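USG-1 protein homolog (PDB 2HJS) is probably an NAD(P)-dependent oxidoreductase of the aspartate-semialdehyde dehydrogenase family, whose members act on aldehyde groups and form dimers. Local coordinates at residues N8-G13 and S67-A72; P108-S113 and F126-P131. All blocks are in the same frame, centred on the assembly; numbering follows the deposited sequence.

Contact 1. Residues N8-G13 and S67-A72; sequences NVAVVG and SSVGLA
Two neighbouring parallel strands of the Rossmann-type nucleotide-binding sheet meet here, N8-G13 on strand 9-12 and S67-A72 at the start of strand 71-74. The pairing begins at N8 O, which is gripped twice. L71 N donates to N8 O at 3.0 Å. G70 N donates to N8 O at 2.8 Å and is tilted out of the carbonyl plane. The next parallel rung is A10 N to L71 O, 3.0 Å. V9 and L71 put their side chains on one face of the sheet, A10 and A72 on the other. A10 CB meets A72 CB at 4.2 Å and V69 CG2 at 3.9 Å. V69 has CG1 anti to its carbonyl carbon (chi1 -70°), and that methyl rests against N8 CB and the V9 carbonyl carbon. On the V9 face, V11 packs on L22, V23 and L26 of helix 17-28. The N8 side chain lies before the first bridge and extends the pairing to S68. Its OD1 takes a hydrogen bond from R35 N, so both ends of the amide are held. N8 ND2 donates to S68 O at 3.2 Å, nearly in line with that carbonyl but about 20° out of the amide plane.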
ATOM      1  N   ASN A   8       7.987  12.363  39.847  1.00 58.20           N
ATOM      2  CA  ASN A   8       6.913  13.166  39.317  1.00 55.93           C
ATOM      3  C   ASN A   8       7.027  13.282  37.856  1.00 56.84           C
ATOM      4  O   ASN A   8       8.128  13.444  37.296  1.00 56.36           O
ATOM      5  CB  ASN A   8       6.906  14.553  39.934  1.00 57.42           C
ATOM      6  CG  ASN A   8       6.596  14.519  41.411  1.00 54.64           C
ATOM      7  OD1 ASN A   8       5.849  13.679  41.883  1.00 56.59           O
ATOM      8  ND2 ASN A   8       7.179  15.428  42.139  1.00 58.22           N
ATOM      9  N   VAL A   9       5.865  13.174  37.219  1.00 55.07           N
ATOM     10  CA  VAL A   9       5.819  13.005  35.817  1.00 53.71           C
ATOM     11  C   VAL A   9       4.943  14.119  35.278  1.00 52.19           C
ATOM     12  O   VAL A   9       3.925  14.478  35.889  1.00 52.28           O
ATOM     13  CB  VAL A   9       5.268  11.602  35.486  1.00 53.92           C
ATOM     14  CG1 VAL A   9       5.039  11.446  34.016  1.00 51.04           C
ATOM     15  CG2 VAL A   9       6.230  10.527  36.010  1.00 54.37           C
ATOM     16  N   ALA A  10       5.381  14.700  34.171  1.00 50.08           N
ATOM     17  CA  ALA A  10       4.555  15.576  33.355  1.00 49.41           C
ATOM     18  C   ALA A  10       4.255  14.864  32.038  1.00 48.49           C
ATOM     19  O   ALA A  10       5.119  14.178  31.512  1.00 49.24           O
ATOM     20  CB  ALA A  10       5.288  16.872  33.074  1.00 48.51           C
ATOM     21  N   VAL A  11       3.040  15.023  31.518  1.00 48.35           N
ATOM     22  CA  VAL A  11       2.732  14.633  30.135  1.00 47.93           C
ATOM     23  C   VAL A  11       2.306  15.877  29.364  1.00 48.19           C
ATOM     24  O   VAL A  11       1.227  16.429  29.593  1.00 48.20           O
ATOM     25  CB  VAL A  11       1.655  13.519  30.023  1.00 48.05           C
ATOM     26  CG1 VAL A  11       1.320  13.202  28.543  1.00 46.31           C
ATOM     27  CG2 VAL A  11       2.108  12.250  30.765  1.00 46.81           C
ATOM     28  N   VAL A  12       3.185  16.296  28.458  1.00 47.88           N
ATOM     29  CA  VAL A  12       2.987  17.454  27.592  1.00 47.66           C
ATOM     30  C   VAL A  12       2.276  16.983  26.343  1.00 47.99           C
ATOM     31  O   VAL A  12       2.694  16.009  25.713  1.00 48.71           O
ATOM     32  CB  VAL A  12       4.349  18.121  27.296  1.00 47.34           C
ATOM     33  CG1 VAL A  12       4.188  19.299  26.365  1.00 48.01           C
ATOM     34  CG2 VAL A  12       4.982  18.604  28.627  1.00 45.75           C
ATOM     35  N   GLY A  13       1.157  17.629  26.028  1.00 48.09           N
ATOM     36  CA  GLY A  13       0.301  17.239  24.901  1.00 47.36           C
ATOM     37  C   GLY A  13      -0.708  16.176  25.295  1.00 47.46           C
ATOM     38  O   GLY A  13      -1.096  15.331  24.496  1.00 46.94           O
ATOM     39  N   SER A  67      10.990  22.108  37.009  1.00 52.75           N
ATOM     40  CA  SER A  67      11.768  21.655  38.160  1.00 53.32           C
ATOM     41  C   SER A  67      10.908  20.790  39.113  1.00 53.11           C
ATOM     42  O   SER A  67      11.447  20.012  39.933  1.00 54.80           O
ATOM     43  CB  SER A  67      12.455  22.827  38.891  1.00 53.34           C
ATOM     44  OG  SER A  67      11.493  23.700  39.449  1.00 54.92           O
ATOM     45  N   SER A  68       9.581  20.876  38.984  1.00 52.87           N
ATOM     46  CA  SER A  68       8.689  20.137  39.890  1.00 53.00           C
ATOM     47  C   SER A  68       8.571  18.657  39.530  1.00 52.75           C
ATOM     48  O   SER A  68       8.067  17.851  40.329  1.00 52.57           O
ATOM     49  CB  SER A  68       7.298  20.756  39.889  1.00 53.08           C
ATOM     50  OG  SER A  68       6.688  20.547  38.626  1.00 54.54           O
ATOM     51  N   VAL A  69       9.001  18.314  38.301  1.00 52.66           N
ATOM     52  CA  VAL A  69       8.921  16.938  37.883  1.00 52.38           C
ATOM     53  C   VAL A  69      10.323  16.360  37.640  1.00 52.76           C
ATOM     54  O   VAL A  69      11.324  17.097  37.383  1.00 54.03           O
ATOM     55  CB  VAL A  69       7.936  16.754  36.654  1.00 52.33           C
ATOM     56  CG1 VAL A  69       6.515  16.978  37.106  1.00 52.80           C
ATOM     57  CG2 VAL A  69       8.244  17.728  35.508  1.00 51.67           C
ATOM     58  N   GLY A  70      10.397  15.034  37.717  1.00 53.07           N
ATOM     59  CA  GLY A  70      11.626  14.305  37.423  1.00 52.70           C
ATOM     60  C   GLY A  70      11.677  13.662  36.035  1.00 50.45           C
ATOM     61  O   GLY A  70      12.760  13.340  35.552  1.00 52.39           O
ATOM     62  N   LEU A  71      10.518  13.444  35.410  1.00 49.82           N
ATOM     63  CA  LEU A  71      10.404  12.876  34.057  1.00 48.09           C
ATOM     64  C   LEU A  71       9.239  13.533  33.278  1.00 48.47           C
ATOM     65  O   LEU A  71       8.184  13.792  33.875  1.00 48.01           O
ATOM     66  CB  LEU A  71      10.181  11.346  34.116  1.00 47.92           C
ATOM     67  CG  LEU A  71       9.970  10.545  32.801  1.00 46.86           C
ATOM     68  CD1 LEU A  71      11.206  10.609  31.850  1.00 44.52           C
ATOM     69  CD2 LEU A  71       9.650   9.082  33.122  1.00 47.44           C
ATOM     70  N   ALA A  72       9.433  13.795  31.960  1.00 47.95           N
ATOM     71  CA  ALA A  72       8.403  14.397  31.102  1.00 47.15           C
ATOM     72  C   ALA A  72       8.300  13.658  29.776  1.00 47.97           C
ATOM     73  O   ALA A  72       9.305  13.427  29.093  1.00 47.48           O
ATOM     74  CB  ALA A  72       8.651  15.865  30.855  1.00 46.04           C
TER

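Contact 2. Residues P108-S113 and F126-P131; sequences PPVMVS and FLLSSP
P108 O and S129 N form the first bond of this contact, 2.9 Å long and almost straight at the hydrogen (174°). The donor sits well above the plane of the P108 carbonyl, about 50° out of it. The second bond runs the other way, from V110 N to S129 O at 3.0 Å, and it approaches nearly end-on to the carbonyl. Together they bridge P109 to S129. P109 has no N-H to give, but its CA lies 3.3 Å from S129 O in a CH...O contact, so this oxygen has two neighbours.

Apolar groups flank the bridge. V110 CG2 touches L128 CD2 at 3.8 Å, the two side chains crossing at a slant. Selenomethionine M111 lays its CG against P131 CG at 3.7 Å. With chi2 extended (177°), M111 SE lies alongside the ring, 3.9 Å from P131 CG. A water joins the two segments: it donates to V110 O and is hydrogen-bonded to S130 OG.

The next shell fixes both backbones. N115 binds P109 O through ND2 and M111 N through OD1. S129 OG bonds to A107 O. L128 and S130 pair with strand 94-97. Helix 213-225 covers P109, M111 and P131, and M111 also packs on helices 133-145 and 317-336. The arrangement is a single beta bridge, P109 to S129, made where the segment leading into the short, weakly bonded helix 112-115 passes strand 127-129 at a steep angle. That strand is outermost at this end of the Rossmann-type sheet within the chain and ends the beta-alpha-beta unit 94-97, 112-115, 127-129.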
ATOM      1  N   PRO A 108      18.709  11.845  20.754  1.00 51.90           N
ATOM      2  CA  PRO A 108      18.822  10.638  19.939  1.00 51.52           C
ATOM      3  C   PRO A 108      17.615   9.706  20.136  1.00 51.66           C
ATOM      4  O   PRO A 108      17.069   9.620  21.252  1.00 50.50           O
ATOM      5  CB  PRO A 108      20.122   9.986  20.443  1.00 51.66           C
ATOM      6  CG  PRO A 108      20.408  10.616  21.767  1.00 52.12           C
ATOM      7  CD  PRO A 108      19.770  11.953  21.786  1.00 51.76           C
ATOM      8  N   PRO A 109      17.156   9.065  19.043  1.00 51.72           N
ATOM      9  CA  PRO A 109      16.099   8.065  19.184  1.00 51.92           C
ATOM     10  C   PRO A 109      16.565   6.803  19.918  1.00 52.27           C
ATOM     11  O   PRO A 109      17.620   6.252  19.584  1.00 52.19           O
ATOM     12  CB  PRO A 109      15.697   7.756  17.744  1.00 51.46           C
ATOM     13  CG  PRO A 109      16.882   8.170  16.895  1.00 52.02           C
ATOM     14  CD  PRO A 109      17.570   9.270  17.634  1.00 51.70           C
ATOM     15  N   VAL A 110      15.798   6.381  20.930  1.00 52.09           N
ATOM     16  CA  VAL A 110      16.087   5.161  21.691  1.00 52.29           C
ATOM     17  C   VAL A 110      14.825   4.313  21.822  1.00 53.32           C
ATOM     18  O   VAL A 110      13.715   4.827  22.116  1.00 52.73           O
ATOM     19  CB  VAL A 110      16.648   5.429  23.130  1.00 52.19           C
ATOM     20  CG1 VAL A 110      17.057   4.114  23.813  1.00 51.91           C
ATOM     21  CG2 VAL A 110      17.816   6.411  23.136  1.00 52.31           C
HETATM   22  N   MSE A 111      15.009   3.014  21.604  1.00 54.28           N
HETATM   23  CA  MSE A 111      13.993   2.004  21.878  1.00 57.08           C
HETATM   24  C   MSE A 111      14.542   0.877  22.728  1.00 55.78           C
HETATM   25  O   MSE A 111      15.583   0.309  22.423  1.00 55.00           O
HETATM   26  CB  MSE A 111      13.488   1.393  20.588  1.00 55.71           C
HETATM   27  CG  MSE A 111      12.608   2.301  19.820  1.00 58.91           C
HETATM   28 SE   MSE A 111      12.123   1.427  18.144  1.00 65.86          SE
HETATM   29  CE  MSE A 111      10.863   0.093  18.874  1.00 56.31           C
ATOM     30  N   VAL A 112      13.800   0.519  23.767  1.00 56.24           N
ATOM     31  CA  VAL A 112      14.144  -0.635  24.612  1.00 56.96           C
ATOM     32  C   VAL A 112      14.380  -1.941  23.805  1.00 57.36           C
ATOM     33  O   VAL A 112      15.347  -2.623  24.031  1.00 56.98           O
ATOM     34  CB  VAL A 112      13.069  -0.848  25.715  1.00 56.15           C
ATOM     35  CG1 VAL A 112      13.423  -2.032  26.606  1.00 57.69           C
ATOM     36  CG2 VAL A 112      12.925   0.423  26.565  1.00 55.76           C
ATOM     37  N   SER A 113      13.509  -2.253  22.842  1.00 58.89           N
ATOM     38  CA  SER A 113      13.604  -3.530  22.108  1.00 60.08           C
ATOM     39  C   SER A 113      14.752  -3.572  21.054  1.00 60.55           C
ATOM     40  O   SER A 113      14.992  -4.629  20.417  1.00 61.32           O
ATOM     41  CB  SER A 113      12.227  -3.891  21.456  1.00 60.53           C
ATOM     42  OG  SER A 113      11.724  -2.908  20.527  1.00 59.94           O
ATOM     43  N   PHE A 126      18.190  12.937  31.206  1.00 55.49           N
ATOM     44  CA  PHE A 126      18.218  12.459  29.836  1.00 53.80           C
ATOM     45  C   PHE A 126      17.385  13.360  28.922  1.00 53.06           C
ATOM     46  O   PHE A 126      16.484  14.080  29.367  1.00 52.02           O
ATOM     47  CB  PHE A 126      17.751  10.998  29.760  1.00 53.47           C
ATOM     48  CG  PHE A 126      18.575  10.039  30.603  1.00 53.32           C
ATOM     49  CD1 PHE A 126      19.696   9.413  30.075  1.00 52.53           C
ATOM     50  CD2 PHE A 126      18.226   9.771  31.933  1.00 54.37           C
ATOM     51  CE1 PHE A 126      20.448   8.527  30.840  1.00 52.90           C
ATOM     52  CE2 PHE A 126      18.987   8.885  32.721  1.00 52.97           C
ATOM     53  CZ  PHE A 126      20.094   8.261  32.170  1.00 52.24           C
ATOM     54  N   LEU A 127      17.729  13.358  27.644  1.00 52.47           N
ATOM     55  CA  LEU A 127      16.888  13.970  26.634  1.00 52.41           C
ATOM     56  C   LEU A 127      16.905  13.078  25.399  1.00 52.68           C
ATOM     57  O   LEU A 127      17.878  13.051  24.633  1.00 52.63           O
ATOM     58  CB  LEU A 127      17.334  15.410  26.346  1.00 52.56           C
ATOM     59  CG  LEU A 127      16.707  16.122  25.138  1.00 52.90           C
ATOM     60  CD1 LEU A 127      15.175  16.161  25.217  1.00 52.07           C
ATOM     61  CD2 LEU A 127      17.280  17.528  24.981  1.00 51.89           C
ATOM     62  N   LEU A 128      15.825  12.317  25.229  1.00 52.60           N
ATOM     63  CA  LEU A 128      15.788  11.251  24.245  1.00 51.88           C
ATOM     64  C   LEU A 128      14.572  11.426  23.396  1.00 52.13           C
ATOM     65  O   LEU A 128      13.589  12.018  23.841  1.00 51.89           O
ATOM     66  CB  LEU A 128      15.685   9.892  24.937  1.00 52.08           C
ATOM     67  CG  LEU A 128      16.702   9.669  26.059  1.00 54.08           C
ATOM     68  CD1 LEU A 128      16.228   8.576  26.986  1.00 53.76           C
ATOM     69  CD2 LEU A 128      18.077   9.380  25.472  1.00 52.03           C
ATOM     70  N   SER A 129      14.633  10.887  22.177  1.00 51.86           N
ATOM     71  CA  SER A 129      13.466  10.830  21.312  1.00 52.47           C
ATOM     72  C   SER A 129      12.891   9.419  21.315  1.00 52.59           C
ATOM     73  O   SER A 129      13.619   8.423  21.300  1.00 53.14           O
ATOM     74  CB  SER A 129      13.811  11.249  19.868  1.00 51.76           C
ATOM     75  OG  SER A 129      14.192  12.616  19.813  1.00 53.36           O
ATOM     76  N   SER A 130      11.580   9.330  21.327  1.00 52.13           N
ATOM     77  CA  SER A 130      10.954   8.058  21.012  1.00 52.22           C
ATOM     78  C   SER A 130      10.492   8.146  19.540  1.00 52.48           C
ATOM     79  O   SER A 130       9.808   9.098  19.178  1.00 53.76           O
ATOM     80  CB  SER A 130       9.818   7.794  22.000  1.00 51.29           C
ATOM     81  OG  SER A 130       9.406   6.451  21.967  1.00 52.36           O
ATOM     82  N   PRO A 131      10.858   7.152  18.689  1.00 52.22           N
ATOM     83  CA  PRO A 131      10.637   7.208  17.231  1.00 51.95           C
ATOM     84  C   PRO A 131       9.170   7.380  16.816  1.00 51.57           C
ATOM     85  O   PRO A 131       8.247   7.057  17.585  1.00 50.35           O
ATOM     86  CB  PRO A 131      11.156   5.845  16.719  1.00 51.44           C
ATOM     87  CG  PRO A 131      11.975   5.295  17.830  1.00 52.09           C
ATOM     88  CD  PRO A 131      11.468   5.875  19.106  1.00 52.44           C
TER
HETATM   89  O   HOH W   1      11.135   4.231  22.373  1.00 34.08           O

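Overall arrangement
From the N terminus, strand 9-12 comes first. Contact 1 closes when the chain returns at S67-A72, after helix 17-28 and strands 36-40, 48-51 and 54-60. The chain then runs through strand 71-74, helix 78-90 and strand 94-97 before contact 2 opens at P108. That contact closes a much shorter loop, of 12 residues, at F126-P131. The two loops lie in series and neither nest nor cross. Their centres are about 17 Å apart, and their nearest atoms about 7 Å. Both reach the same seven-stranded sheet: contact 1 joins strands in its middle, whereas contact 2 lies at the edge strand 127-129, beside helices 213-225 and 317-336.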